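Local coordinates for protein Rd1NTF2_05_I64F_A80G_T94P_D101K_L106W (Synthetic construct, PDB 6W3F) that is a computationally designed protein of the NTF2-like fold, probably made as a scaffold with a pocket and having no known natural function, at residues I11-L14 and L15-R19. Residues are numbered along the deposited sequence; the frame is centred on the assembly and turned at random.
Sequences IKTL and LDIMR
Lys12 and Asp16 face each other one turn apart on helix 6-20, and their side chains converge at an angle. The lysine chain leaves with CG anti to the backbone N (chi1 -178°), runs extended to CE and bends at its last torsion, which turns NZ onto Asp16. The ammonium meets the syn lone pair of the carboxylate, with Lys12 NZ 2.7 Å from Asp16 OD2. The other oxygen, Asp16 OD1, makes a looser salt bridge to Arg19 NH1 at 3.5 Å, so the aspartate stands between two cations whose charged ends remain well apart, a sensible use of long, flexible bases on an exposed helix flank. With an alanine in place of Asp16 the shared anion goes, and Lys12 and Arg19 would probably be left as like charges without their common mate. The guanidinium of Arg19 lays one face over Leu15 CB, and Arg19 NH2 hydrogen-bonds to the carbonyl oxygen of Ile63.

Round the helix, the remaining side chains pair at the same i to i+4 spacing. Branched Ile11 and Leu15 lie side by side and present methyls to each other, CG2 of Ile11 3.8 Å from CD1 of Leu15. Thr13 meets CD1 of Ile17 through its methyl CG2, while its OG1 hydrogen-bonds back to the carbonyl oxygen of Lys9, a common way for a helical threonine to satisfy its hydroxyl. Leu14 and Met18 slant across each other; the flexible, unbranched methionine extends until its terminal CE lies 3.9 Å from Leu14 CD2. Regular backbone bonds, such as Met18 N to Leu14 O at 2.9 Å, keep these spacings.

Leu14, buried and compactly apolar, packs on Met98 and Phe100 of strand 90-103, and Ile11 touches Phe65 of strand 62-73, which seats the helix on the curved sheet. Leu14, Ile17 and Met18 all meet Leu26, joining it separately to helix 23-28.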
ATOM      1  N   ILE A  11       1.087  -1.108  -7.737  1.00 25.18           N
ATOM      2  CA  ILE A  11       1.934  -0.143  -7.039  1.00 26.03           C
ATOM      3  C   ILE A  11       1.613   1.275  -7.499  1.00 26.74           C
ATOM      4  O   ILE A  11       1.479   2.188  -6.683  1.00 32.42           O
ATOM      5  CB  ILE A  11       3.427  -0.485  -7.246  1.00 25.54           C
ATOM      6  CG1 ILE A  11       3.726  -1.843  -6.591  1.00 31.90           C
ATOM      7  CG2 ILE A  11       4.344   0.586  -6.667  1.00 30.37           C
ATOM      8  CD1 ILE A  11       5.046  -2.421  -6.919  1.00 33.38           C
ATOM      9  N   LYS A  12       1.512   1.489  -8.811  1.00 28.59           N
ATOM     10  CA  LYS A  12       1.290   2.842  -9.315  1.00 34.76           C
ATOM     11  C   LYS A  12      -0.096   3.364  -8.925  1.00 33.29           C
ATOM     12  O   LYS A  12      -0.259   4.533  -8.528  1.00 32.13           O
ATOM     13  CB  LYS A  12       1.464   2.881 -10.835  1.00 43.17           C
ATOM     14  CG  LYS A  12       1.284   4.295 -11.421  1.00 55.02           C
ATOM     15  CD  LYS A  12       1.706   4.365 -12.887  1.00 66.11           C
ATOM     16  CE  LYS A  12       1.819   5.818 -13.358  1.00 70.99           C
ATOM     17  NZ  LYS A  12       0.582   6.600 -13.052  1.00 70.19           N
ATOM     18  N   THR A  13      -1.124   2.533  -9.095  1.00 31.38           N
ATOM     19  CA  THR A  13      -2.470   2.939  -8.682  1.00 34.84           C
ATOM     20  C   THR A  13      -2.442   3.344  -7.219  1.00 30.01           C
ATOM     21  O   THR A  13      -2.864   4.446  -6.854  1.00 35.69           O
ATOM     22  CB  THR A  13      -3.466   1.805  -8.917  1.00 35.58           C
ATOM     23  OG1 THR A  13      -3.483   1.469 -10.312  1.00 43.21           O
ATOM     24  CG2 THR A  13      -4.882   2.202  -8.477  1.00 40.24           C
ATOM     25  N   LEU A  14      -1.868   2.484  -6.373  1.00 30.69           N
ATOM     26  CA  LEU A  14      -1.846   2.765  -4.943  1.00 34.51           C
ATOM     27  C   LEU A  14      -1.079   4.049  -4.659  1.00 31.47           C
ATOM     28  O   LEU A  14      -1.543   4.900  -3.897  1.00 36.22           O
ATOM     29  CB  LEU A  14      -1.247   1.597  -4.171  1.00 51.08           C
ATOM     30  CG  LEU A  14      -2.173   0.913  -3.175  1.00 50.08           C
ATOM     31  CD1 LEU A  14      -1.435  -0.080  -2.273  1.00 49.06           C
ATOM     32  CD2 LEU A  14      -2.925   1.950  -2.328  1.00 50.06           C
ATOM     33  N   LEU A  15       0.103   4.207  -5.272  1.00 41.54           N
ATOM     34  CA  LEU A  15       0.916   5.394  -5.020  1.00 40.40           C
ATOM     35  C   LEU A  15       0.202   6.660  -5.466  1.00 43.76           C
ATOM     36  O   LEU A  15       0.246   7.689  -4.779  1.00 50.17           O
ATOM     37  CB  LEU A  15       2.258   5.287  -5.743  1.00 43.72           C
ATOM     38  CG  LEU A  15       3.354   4.378  -5.170  1.00 48.93           C
ATOM     39  CD1 LEU A  15       4.555   4.367  -6.108  1.00 47.63           C
ATOM     40  CD2 LEU A  15       3.732   4.840  -3.765  1.00 48.18           C
ATOM     41  N   ASP A  16      -0.433   6.618  -6.628  1.00 34.31           N
ATOM     42  CA  ASP A  16      -1.163   7.782  -7.111  1.00 35.96           C
ATOM     43  C   ASP A  16      -2.366   8.099  -6.219  1.00 39.52           C
ATOM     44  O   ASP A  16      -2.660   9.268  -5.969  1.00 39.27           O
ATOM     45  CB  ASP A  16      -1.587   7.553  -8.561  1.00 43.38           C
ATOM     46  CG  ASP A  16      -0.403   7.572  -9.523  1.00 50.80           C
ATOM     47  OD1 ASP A  16       0.711   7.895  -9.064  1.00 53.66           O
ATOM     48  OD2 ASP A  16      -0.579   7.267 -10.727  1.00 55.15           O
ATOM     49  N   ILE A  17      -3.071   7.090  -5.719  1.00 37.95           N
ATOM     50  CA  ILE A  17      -4.150   7.360  -4.770  1.00 37.00           C
ATOM     51  C   ILE A  17      -3.594   8.054  -3.530  1.00 39.29           C
ATOM     52  O   ILE A  17      -4.095   9.097  -3.094  1.00 40.06           O
ATOM     53  CB  ILE A  17      -4.895   6.055  -4.417  1.00 53.05           C
ATOM     54  CG1 ILE A  17      -5.688   5.567  -5.642  1.00 53.65           C
ATOM     55  CG2 ILE A  17      -5.797   6.268  -3.208  1.00 52.44           C
ATOM     56  CD1 ILE A  17      -6.306   4.203  -5.479  1.00 52.65           C
ATOM     57  N   MET A  18      -2.515   7.512  -2.963  1.00 43.73           N
ATOM     58  CA  MET A  18      -1.978   8.096  -1.737  1.00 44.86           C
ATOM     59  C   MET A  18      -1.437   9.498  -1.975  1.00 44.02           C
ATOM     60  O   MET A  18      -1.667  10.394  -1.161  1.00 48.74           O
ATOM     61  CB  MET A  18      -0.892   7.190  -1.160  1.00 58.11           C
ATOM     62  CG  MET A  18      -1.474   5.949  -0.518  1.00 56.72           C
ATOM     63  SD  MET A  18      -0.224   4.772  -0.055  1.00 55.66           S
ATOM     64  CE  MET A  18      -1.234   3.541   0.749  1.00 54.37           C
ATOM     65  N   ARG A  19      -0.714   9.705  -3.077  1.00 49.37           N
ATOM     66  CA  ARG A  19      -0.228  11.040  -3.406  1.00 47.08           C
ATOM     67  C   ARG A  19      -1.382  12.026  -3.522  1.00 52.01           C
ATOM     68  O   ARG A  19      -1.291  13.162  -3.044  1.00 54.87           O
ATOM     69  CB  ARG A  19       0.571  10.998  -4.708  1.00 44.51           C
ATOM     70  CG  ARG A  19       1.935  10.339  -4.555  1.00 50.22           C
ATOM     71  CD  ARG A  19       2.613  10.082  -5.899  1.00 53.64           C
ATOM     72  NE  ARG A  19       3.895   9.381  -5.762  1.00 43.85           N
ATOM     73  CZ  ARG A  19       4.488   8.714  -6.749  1.00 50.37           C
ATOM     74  NH1 ARG A  19       3.930   8.651  -7.953  1.00 54.26           N
ATOM     75  NH2 ARG A  19       5.652   8.114  -6.540  1.00 52.85           N
TER